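Local coordinates for protein 3-deoxy-d-manno-octulosonic-acid transferase (Acinetobacter baumannii, PDB 4BFC) that probably transfers 3-deoxy-D-manno-octulosonic acid (Kdo) from CMP-Kdo to a lipid A precursor, the present chain being its C-terminal CMP-Kdo binding domain, at residues A[86-89]-A[90-94]; A[98-101]-A[102-105]; A[167-170]-A[171-175]. One frame throughout, in Å; residues are numbered along the deposited sequence.

Contact 1. Residues A[86-89]-A[90-94]; sequences EVFE and ICQNL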
ATOM      1  N   GLU A  86       9.652   5.610 -13.469  1.00 20.60           N
ATOM      2  CA  GLU A  86       9.671   7.006 -12.958  1.00 20.85           C
ATOM      3  C   GLU A  86      11.026   7.370 -12.380  1.00 21.46           C
ATOM      4  O   GLU A  86      11.578   8.430 -12.686  1.00 21.34           O
ATOM      5  CB  GLU A  86       8.554   7.272 -11.928  1.00 21.67           C
ATOM      6  CG  GLU A  86       8.698   8.550 -11.092  1.00 20.49           C
ATOM      7  CD  GLU A  86       8.459   9.828 -11.888  1.00 22.12           C
ATOM      8  OE1 GLU A  86       8.060   9.751 -13.101  1.00 23.60           O
ATOM      9  OE2 GLU A  86       8.709  10.933 -11.323  1.00 24.62           O
ATOM     10  N   VAL A  87      11.547   6.493 -11.540  1.00 20.59           N
ATOM     11  CA  VAL A  87      12.842   6.732 -10.914  1.00 20.75           C
ATOM     12  C   VAL A  87      13.975   6.671 -11.959  1.00 20.32           C
ATOM     13  O   VAL A  87      14.870   7.503 -11.876  1.00 23.12           O
ATOM     14  CB  VAL A  87      13.016   5.782  -9.749  1.00 19.99           C
ATOM     15  CG1 VAL A  87      14.417   5.940  -9.124  1.00 17.02           C
ATOM     16  CG2 VAL A  87      11.947   6.034  -8.681  1.00 20.17           C
ATOM     17  N   PHE A  88      13.910   5.741 -12.954  1.00 19.42           N
ATOM     18  CA  PHE A  88      14.865   5.774 -14.040  1.00 20.47           C
ATOM     19  C   PHE A  88      14.873   7.186 -14.663  1.00 21.51           C
ATOM     20  O   PHE A  88      15.980   7.772 -14.833  1.00 23.51           O
ATOM     21  CB  PHE A  88      14.599   4.666 -15.069  1.00 23.40           C
ATOM     22  CG  PHE A  88      15.695   4.601 -16.110  1.00 24.13           C
ATOM     23  CD1 PHE A  88      16.968   4.163 -15.745  1.00 25.55           C
ATOM     24  CD2 PHE A  88      15.441   5.003 -17.428  1.00 26.94           C
ATOM     25  CE1 PHE A  88      17.990   4.085 -16.681  1.00 26.70           C
ATOM     26  CE2 PHE A  88      16.456   4.946 -18.372  1.00 27.88           C
ATOM     27  CZ  PHE A  88      17.739   4.499 -17.994  1.00 25.44           C
ATOM     28  N   GLU A  89      13.702   7.748 -14.954  1.00 23.62           N
ATOM     29  CA  GLU A  89      13.642   9.116 -15.508  1.00 25.35           C
ATOM     30  C   GLU A  89      14.264  10.206 -14.627  1.00 27.37           C
ATOM     31  O   GLU A  89      14.889  11.138 -15.138  1.00 29.01           O
ATOM     32  CB  GLU A  89      12.254   9.520 -15.921  1.00 27.28           C
ATOM     33  CG  GLU A  89      11.688   8.693 -17.031  1.00 27.98           C
ATOM     34  CD  GLU A  89      12.557   8.743 -18.260  1.00 30.38           C
ATOM     35  OE1 GLU A  89      12.867   9.857 -18.740  1.00 33.07           O
ATOM     36  OE2 GLU A  89      12.953   7.654 -18.719  1.00 31.98           O
ATOM     37  N   ILE A  90      14.081  10.098 -13.317  1.00 24.84           N
ATOM     38  CA  ILE A  90      14.713  10.998 -12.330  1.00 24.28           C
ATOM     39  C   ILE A  90      16.223  10.938 -12.485  1.00 25.15           C
ATOM     40  O   ILE A  90      16.894  11.984 -12.534  1.00 24.76           O
ATOM     41  CB  ILE A  90      14.269  10.646 -10.896  1.00 23.01           C
ATOM     42  CG1 ILE A  90      12.777  10.953 -10.709  1.00 24.03           C
ATOM     43  CG2 ILE A  90      15.140  11.344  -9.848  1.00 25.44           C
ATOM     44  CD1 ILE A  90      12.174  10.404  -9.391  1.00 24.14           C
ATOM     45  N   CYS A  91      16.760   9.714 -12.571  1.00 22.06           N
ATOM     46  CA  CYS A  91      18.223   9.478 -12.698  1.00 23.50           C
ATOM     47  C   CYS A  91      18.745  10.063 -14.005  1.00 27.93           C
ATOM     48  O   CYS A  91      19.779  10.743 -14.017  1.00 29.40           O
ATOM     49  CB  CYS A  91      18.482   7.967 -12.661  1.00 22.53           C
ATOM     50  SG  CYS A  91      18.146   7.251 -11.047  1.00 24.52           S
ATOM     51  N   GLN A  92      18.036   9.742 -15.092  1.00 26.42           N
ATOM     52  CA  GLN A  92      18.377  10.252 -16.431  1.00 31.15           C
ATOM     53  C   GLN A  92      18.423  11.754 -16.513  1.00 30.50           C
ATOM     54  O   GLN A  92      19.353  12.290 -17.142  1.00 33.29           O
ATOM     55  CB  GLN A  92      17.412   9.706 -17.461  1.00 26.82           C
ATOM     56  CG  GLN A  92      17.626   8.216 -17.768  1.00 31.33           C
ATOM     57  CD  GLN A  92      19.043   7.821 -18.125  1.00 37.70           C
ATOM     58  OE1 GLN A  92      19.858   7.478 -17.265  1.00 38.84           O
ATOM     59  NE2 GLN A  92      19.339   7.846 -19.407  1.00 33.86           N
ATOM     60  N   ASN A  93      17.463  12.425 -15.898  1.00 32.67           N
ATOM     61  CA  ASN A  93      17.401  13.894 -15.881  1.00 35.92           C
ATOM     62  C   ASN A  93      18.485  14.560 -15.065  1.00 34.28           C
ATOM     63  O   ASN A  93      18.826  15.722 -15.281  1.00 36.23           O
ATOM     64  CB  ASN A  93      16.033  14.367 -15.453  1.00 36.53           C
ATOM     65  CG  ASN A  93      15.006  14.188 -16.563  1.00 43.47           C
ATOM     66  OD1 ASN A  93      15.323  13.656 -17.641  1.00 40.68           O
ATOM     67  ND2 ASN A  93      13.787  14.633 -16.320  1.00 43.08           N
ATOM     68  N   LEU A  94      19.035  13.802 -14.128  1.00 27.19           N
ATOM     69  CA  LEU A  94      20.110  14.295 -13.315  1.00 31.53           C
ATOM     70  C   LEU A  94      21.438  14.064 -14.029  1.00 31.31           C
ATOM     71  O   LEU A  94      22.491  14.331 -13.462  1.00 30.94           O
ATOM     72  CB  LEU A  94      20.065  13.630 -11.916  1.00 30.49           C
ATOM     73  CG  LEU A  94      19.217  14.394 -10.905  1.00 30.16           C
ATOM     74  CD1 LEU A  94      18.962  13.510  -9.689  1.00 29.50           C
ATOM     75  CD2 LEU A  94      19.791  15.730 -10.420  1.00 35.50           C
TER
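The Phe88 ring and the Gln92 side-chain amide are stacked, one turn apart on helix 84-93. Their planes lie only 8° apart. Gln92 CG sits over one face of the ring, offset toward the rim, 3.8 Å from the ring centroid of Phe88. This is a CH-pi contact. Farther along, Gln92 CD lies 3.6 Å from Phe88 CZ. Arg100 lies over the opposite face, a cation-pi contact, and Thr98 packs at the rim. Phe88 points its CG away from its own N and beside the carbonyl carbon (chi1 -173°), which leans the ring toward the next turn. The bend of Gln92 at chi2 brings CD above the CZ side of the rim, and chi3 near 90° turns the amide flat to the ring.

On another side of the helix, Ile90 CD1 approaches Glu86 OE2 at 4.0 Å and Val87 CG2 at 4.4 Å. Val87 CG1 is also 4.4 Å from Cys91 SG. Val87 and Cys91 reach strand 113-115, while Ile90 touches helix 54-68. Four backbone bonds tie the two turns, from the N of Ile90, Cys91, Gln92 and Asn93 to the O of Glu86, Val87, Phe88 and Glu89.

The buried Glu86 carboxylate is satisfied across a subunit boundary. Its two oxygens accept the backbone N-H groups of Thr168 and Ile169 of a second subunit. Those helix-start amides probably stabilise its negative charge. Glu89 OE1 lies close to Glu172 OE2 of that subunit, and the like charges would probably repel unless protonated or screened.

Contact 2. Residues A[98-101]-A[102-105]; sequences THRR and SMGQ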
ATOM      1  N   THR A  98      23.268   5.410 -15.388  1.00 21.70           N
ATOM      2  CA  THR A  98      22.347   4.530 -14.620  1.00 22.69           C
ATOM      3  C   THR A  98      22.131   3.193 -15.334  1.00 23.63           C
ATOM      4  O   THR A  98      21.812   3.190 -16.540  1.00 26.59           O
ATOM      5  CB  THR A  98      20.992   5.241 -14.468  1.00 24.12           C
ATOM      6  OG1 THR A  98      21.180   6.568 -13.949  1.00 24.61           O
ATOM      7  CG2 THR A  98      19.966   4.456 -13.500  1.00 20.81           C
ATOM      8  N   HIS A  99      22.414   2.105 -14.636  1.00 21.45           N
ATOM      9  CA  HIS A  99      22.198   0.737 -15.094  1.00 22.77           C
ATOM     10  C   HIS A  99      21.106   0.110 -14.289  1.00 24.82           C
ATOM     11  O   HIS A  99      20.791   0.546 -13.134  1.00 23.33           O
ATOM     12  CB  HIS A  99      23.506  -0.031 -15.058  1.00 26.08           C
ATOM     13  CG  HIS A  99      24.541   0.595 -15.945  1.00 26.38           C
ATOM     14  ND1 HIS A  99      24.343   0.796 -17.284  1.00 31.70           N
ATOM     15  CD2 HIS A  99      25.747   1.201 -15.631  1.00 26.44           C
ATOM     16  CE1 HIS A  99      25.428   1.450 -17.787  1.00 25.66           C
ATOM     17  NE2 HIS A  99      26.266   1.696 -16.779  1.00 30.72           N
ATOM     18  N   ARG A 100      20.428  -0.851 -14.913  1.00 20.67           N
ATOM     19  CA  ARG A 100      19.153  -1.413 -14.358  1.00 21.06           C
ATOM     20  C   ARG A 100      19.166  -2.911 -14.151  1.00 19.22           C
ATOM     21  O   ARG A 100      19.505  -3.687 -15.069  1.00 20.94           O
ATOM     22  CB  ARG A 100      17.957  -1.076 -15.277  1.00 20.03           C
ATOM     23  CG  ARG A 100      17.761   0.384 -15.601  1.00 21.99           C
ATOM     24  CD  ARG A 100      16.580   0.560 -16.522  1.00 23.56           C
ATOM     25  NE  ARG A 100      15.352   0.414 -15.751  1.00 23.71           N
ATOM     26  CZ  ARG A 100      14.161   0.995 -16.071  1.00 23.63           C
ATOM     27  NH1 ARG A 100      14.007   1.749 -17.169  1.00 25.83           N
ATOM     28  NH2 ARG A 100      13.103   0.861 -15.237  1.00 24.20           N
ATOM     29  N   ARG A 101      18.842  -3.370 -12.949  1.00 17.75           N
ATOM     30  CA  ARG A 101      18.731  -4.773 -12.665  1.00 19.61           C
ATOM     31  C   ARG A 101      17.710  -5.409 -13.635  1.00 21.35           C
ATOM     32  O   ARG A 101      17.930  -6.519 -14.099  1.00 24.23           O
ATOM     33  CB  ARG A 101      18.241  -4.956 -11.194  1.00 19.67           C
ATOM     34  CG  ARG A 101      18.036  -6.378 -10.723  1.00 20.59           C
ATOM     35  CD  ARG A 101      19.341  -7.174 -10.772  1.00 19.61           C
ATOM     36  NE  ARG A 101      19.261  -8.323  -9.911  1.00 21.12           N
ATOM     37  CZ  ARG A 101      20.250  -9.201  -9.784  1.00 21.22           C
ATOM     38  NH1 ARG A 101      21.333  -9.052 -10.534  1.00 24.19           N
ATOM     39  NH2 ARG A 101      20.115 -10.217  -8.945  1.00 23.67           N
ATOM     40  N   SER A 102      16.627  -4.697 -13.933  1.00 21.53           N
ATOM     41  CA  SER A 102      15.579  -5.305 -14.803  1.00 23.43           C
ATOM     42  C   SER A 102      16.035  -5.629 -16.203  1.00 26.27           C
ATOM     43  O   SER A 102      15.335  -6.401 -16.898  1.00 26.33           O
ATOM     44  CB  SER A 102      14.372  -4.398 -14.909  1.00 21.16           C
ATOM     45  OG  SER A 102      14.594  -3.200 -15.599  1.00 21.62           O
ATOM     46  N   MET A 103      17.145  -5.004 -16.620  1.00 24.97           N
ATOM     47  CA  MET A 103      17.726  -5.255 -17.953  0.50 26.19           C
ATOM     48  C   MET A 103      18.922  -6.201 -17.894  1.00 24.67           C
ATOM     49  O   MET A 103      19.703  -6.328 -18.874  1.00 26.41           O
ATOM     50  CB  MET A 103      18.122  -3.951 -18.597  0.50 27.28           C
ATOM     51  CG  MET A 103      16.976  -2.988 -18.792  0.50 27.25           C
ATOM     52  SD  MET A 103      17.599  -1.462 -19.457  0.50 27.08           S
ATOM     53  CE  MET A 103      18.608  -1.966 -20.873  0.50 29.75           C
ATOM     54  N   GLY A 104      19.066  -6.886 -16.764  1.00 23.85           N
ATOM     55  CA  GLY A 104      20.181  -7.812 -16.463  1.00 25.85           C
ATOM     56  C   GLY A 104      21.506  -7.070 -16.480  1.00 26.63           C
ATOM     57  O   GLY A 104      22.556  -7.652 -16.785  1.00 27.51           O
ATOM     58  N   GLN A 105      21.459  -5.781 -16.168  1.00 22.08           N
ATOM     59  CA  GLN A 105      22.732  -5.028 -16.091  1.00 23.39           C
ATOM     60  C   GLN A 105      23.407  -5.196 -14.743  1.00 23.91           C
ATOM     61  O   GLN A 105      22.791  -5.549 -13.708  1.00 24.00           O
ATOM     62  CB  GLN A 105      22.581  -3.587 -16.464  1.00 21.81           C
ATOM     63  CG  GLN A 105      22.142  -3.413 -17.935  1.00 22.82           C
ATOM     64  CD  GLN A 105      21.822  -1.998 -18.341  1.00 24.14           C
ATOM     65  OE1 GLN A 105      21.263  -1.220 -17.603  1.00 23.47           O
ATOM     66  NE2 GLN A 105      22.182  -1.656 -19.600  1.00 28.73           N
TER
HETATM   67  O   HOH W   1      20.141   1.351 -18.154  1.00 27.52           O
HETATM   68  O   HOH W   2      21.882  -8.191 -13.305  1.00 28.81           O
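Arg100 and Gln105 close a Schellman motif just past strand 98-100, an outermost strand of the parallel sheet in this Rossmann-like domain.

Backbone bonds shape the turn. Arg100 O accepts from Met103 N and from Gln105 N, each at 3.1 Å. The two donors reach this oxygen from opposite faces of its carbonyl plane. Gly104 N bonds Arg101 O at 2.9 Å, and Gly104 itself adopts a positive phi (61°). The bonds from Gln105 N and Gly104 N, with the left-handed Gly104, define the Schellman motif.

One side chain adds a further bond. Gln105 OE1 accepts Arg100 N at 2.8 Å, in the carbonyl plane and on a lone pair. The Gln105 chain runs extended beyond CG (chi2 174°), and this carries the amide back to the strand. It crosses His99 at about a right angle, with OE1 at the edge of the imidazole.

Arg100 forms salt bridges with Asp85 and Asp117. Asp117 also bonds Ser102 OG, so it links the strand end to the turn. Arg101 pairs with Glu121.

Two waters complete the turn. One donates to Thr98 O and Gln105 OE1, so that OE1 has two donors. The other accepts from Arg101 NH1 at 3.0 Å and donates to Gln105 O at 2.8 Å.

Contact 3. Residues A[167-170]-A[171-175]; sequences QTIV and DEFID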
ATOM      1  N   GLN A 167       8.134   3.728  15.162  1.00 23.47           N
ATOM      2  CA  GLN A 167       8.556   4.654  16.217  1.00 26.10           C
ATOM      3  C   GLN A 167       9.282   3.904  17.345  1.00 24.34           C
ATOM      4  O   GLN A 167      10.327   4.369  17.801  1.00 25.64           O
ATOM      5  CB  GLN A 167       7.329   5.386  16.792  1.00 27.97           C
ATOM      6  CG  GLN A 167       7.694   6.507  17.792  1.00 28.90           C
ATOM      7  CD  GLN A 167       8.289   7.740  17.106  1.00 28.19           C
ATOM      8  OE1 GLN A 167       7.779   8.235  16.070  1.00 33.46           O
ATOM      9  NE2 GLN A 167       9.389   8.270  17.685  1.00 33.08           N
ATOM     10  N   THR A 168       8.695   2.793  17.836  1.00 25.00           N
ATOM     11  CA  THR A 168       9.281   2.071  18.960  1.00 24.61           C
ATOM     12  C   THR A 168      10.677   1.578  18.677  1.00 28.91           C
ATOM     13  O   THR A 168      11.642   1.878  19.461  1.00 26.46           O
ATOM     14  CB  THR A 168       8.386   0.888  19.383  1.00 25.33           C
ATOM     15  OG1 THR A 168       7.093   1.394  19.642  1.00 28.34           O
ATOM     16  CG2 THR A 168       8.885   0.239  20.728  1.00 29.60           C
ATOM     17  N   ILE A 169      10.793   0.839  17.567  1.00 23.05           N
ATOM     18  CA  ILE A 169      12.079   0.217  17.196  1.00 25.04           C
ATOM     19  C   ILE A 169      13.120   1.271  16.878  1.00 25.60           C
ATOM     20  O   ILE A 169      14.273   1.123  17.345  1.00 26.10           O
ATOM     21  CB  ILE A 169      11.932  -0.772  16.016  1.00 26.38           C
ATOM     22  CG1 ILE A 169      11.363  -2.131  16.443  1.00 26.84           C
ATOM     23  CG2 ILE A 169      13.277  -1.045  15.283  1.00 25.80           C
ATOM     24  CD1 ILE A 169      10.906  -2.933  15.218  1.00 32.11           C
ATOM     25  N   VAL A 170      12.770   2.300  16.112  1.00 22.97           N
ATOM     26  CA  VAL A 170      13.777   3.350  15.773  1.00 25.54           C
ATOM     27  C   VAL A 170      14.245   4.024  17.084  1.00 28.31           C
ATOM     28  O   VAL A 170      15.445   4.122  17.315  1.00 30.45           O
ATOM     29  CB  VAL A 170      13.250   4.373  14.771  1.00 26.57           C
ATOM     30  CG1 VAL A 170      14.228   5.526  14.531  1.00 25.33           C
ATOM     31  CG2 VAL A 170      13.084   3.681  13.434  1.00 22.11           C
ATOM     32  N   ASP A 171      13.316   4.401  17.974  1.00 28.55           N
ATOM     33  CA  ASP A 171      13.745   4.950  19.306  1.00 31.24           C
ATOM     34  C   ASP A 171      14.635   4.014  20.120  1.00 28.86           C
ATOM     35  O   ASP A 171      15.577   4.485  20.759  1.00 32.70           O
ATOM     36  CB  ASP A 171      12.560   5.412  20.136  1.00 30.39           C
ATOM     37  CG  ASP A 171      11.901   6.642  19.581  1.00 31.32           C
ATOM     38  OD1 ASP A 171      12.505   7.345  18.750  1.00 34.31           O
ATOM     39  OD2 ASP A 171      10.760   6.903  19.982  1.00 36.04           O
ATOM     40  N   GLU A 172      14.405   2.715  20.092  1.00 28.00           N
ATOM     41  CA  GLU A 172      15.312   1.792  20.801  1.00 29.80           C
ATOM     42  C   GLU A 172      16.753   1.947  20.256  1.00 30.90           C
ATOM     43  O   GLU A 172      17.745   1.894  21.001  1.00 35.39           O
ATOM     44  CB  GLU A 172      14.896   0.351  20.580  1.00 31.67           C
ATOM     45  CG  GLU A 172      13.721  -0.135  21.412  1.00 37.35           C
ATOM     46  CD  GLU A 172      13.143  -1.461  20.931  1.00 41.23           C
ATOM     47  OE1 GLU A 172      13.712  -2.113  20.016  1.00 48.13           O
ATOM     48  OE2 GLU A 172      12.090  -1.855  21.454  1.00 41.77           O
ATOM     49  N   PHE A 173      16.861   2.149  18.939  1.00 27.49           N
ATOM     50  CA  PHE A 173      18.152   2.323  18.308  1.00 25.83           C
ATOM     51  C   PHE A 173      18.754   3.743  18.496  1.00 27.00           C
ATOM     52  O   PHE A 173      19.971   3.870  18.659  1.00 29.11           O
ATOM     53  CB  PHE A 173      18.095   1.865  16.842  1.00 25.28           C
ATOM     54  CG  PHE A 173      18.093   0.348  16.682  1.00 24.90           C
ATOM     55  CD1 PHE A 173      19.255  -0.379  16.557  1.00 26.13           C
ATOM     56  CD2 PHE A 173      16.886  -0.342  16.610  1.00 30.49           C
ATOM     57  CE1 PHE A 173      19.255  -1.758  16.412  1.00 31.78           C
ATOM     58  CE2 PHE A 173      16.856  -1.730  16.484  1.00 32.85           C
ATOM     59  CZ  PHE A 173      18.047  -2.447  16.363  1.00 34.77           C
ATOM     60  N   ILE A 174      17.929   4.784  18.557  1.00 24.09           N
ATOM     61  CA  ILE A 174      18.430   6.127  18.822  1.00 26.92           C
ATOM     62  C   ILE A 174      18.970   6.165  20.257  1.00 31.32           C
ATOM     63  O   ILE A 174      20.034   6.767  20.502  1.00 31.42           O
ATOM     64  CB  ILE A 174      17.325   7.206  18.657  1.00 26.40           C
ATOM     65  CG1 ILE A 174      16.839   7.327  17.192  1.00 26.28           C
ATOM     66  CG2 ILE A 174      17.774   8.587  19.159  1.00 27.63           C
ATOM     67  CD1 ILE A 174      15.619   8.240  17.116  1.00 25.90           C
ATOM     68  N   ASP A 175      18.276   5.497  21.188  1.00 30.98           N
ATOM     69  CA  ASP A 175      18.687   5.508  22.612  1.00 34.16           C
ATOM     70  C   ASP A 175      20.040   4.864  22.831  1.00 35.07           C
ATOM     71  O   ASP A 175      20.715   5.213  23.793  1.00 40.18           O
ATOM     72  CB  ASP A 175      17.700   4.778  23.515  1.00 35.12           C
ATOM     73  CG  ASP A 175      16.362   5.458  23.597  1.00 40.20           C
ATOM     74  OD1 ASP A 175      16.248   6.662  23.281  1.00 44.88           O
ATOM     75  OD2 ASP A 175      15.406   4.758  23.991  1.00 47.79           O
TER
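Residues 167-170 and 171-175 are consecutive turns of helix 167-175. The CA atoms of Ile169 and Glu172 are 5.1 Å apart. Four alpha-helical bonds join the turns. Asp171 N, Glu172 N, Phe173 N and Ile174 N donate in order to the O of Gln167, Thr168, Ile169 and Val170. The last is the shortest, with Ile174 N 2.9 Å from Val170 O. Phe173 N lies somewhat farther from Ile169 O, at 3.2 Å.

One side-chain hydrogen bond reinforces the first turn. Gln167 NE2 donates to Asp171 OD2 at 3.0 Å with a nearly straight N-H (171°). The acceptor lies close to the amide plane. The donor meets OD2 on its syn side but 30° out of the carboxylate plane, and the two flat groups are twisted 59° apart. Gln167 bends at chi2, which turns its amide forward to Asp171. The other oxygen, Asp171 OD1, accepts the Tyr163 hydroxyl, so the carboxylate is held from two directions.

The apolar side chains pair by turns as well. Ile169 and Phe173 lie side by side and point the same way, with Ile169 CG2 3.8 Å from Phe173 CE2. The ring edge of Phe173 also meets Ile169 O, which lies in the ring plane 3.1 Å from CD2. Val170 CG1 rests 4.0 Å from Ile174 CD1.

The first turn also faces a third subunit, where Thr168 packs on Ile90 of that subunit. Within the chain, the helix links strand 157-159 to strand 180-181 in a beta-alpha-beta unit. Phe173 packs on helices 148-152 and 199-214, whereas Val170 and Ile174 cover Ile181 of strand 180-181.

How the contacts relate
The three contacts follow one another along the chain; none nests within or crosses another. Each joins two adjacent segments, so none closes a long loop. Contact 1 spans two turns of helix 84-93, after strand 72-78. The chain then enters strand 98-100, where contact 2 makes the turn toward strand 113-115. These two touch: Cys91 CB lies 3.3 Å from Thr98 OG1, so helix and edge strand pack together. Contact 3 comes much later, in the helix before strand 180-181 at the other sheet edge. Its centre is about 33 Å from that of contact 1, yet the same two helices meet between subunits.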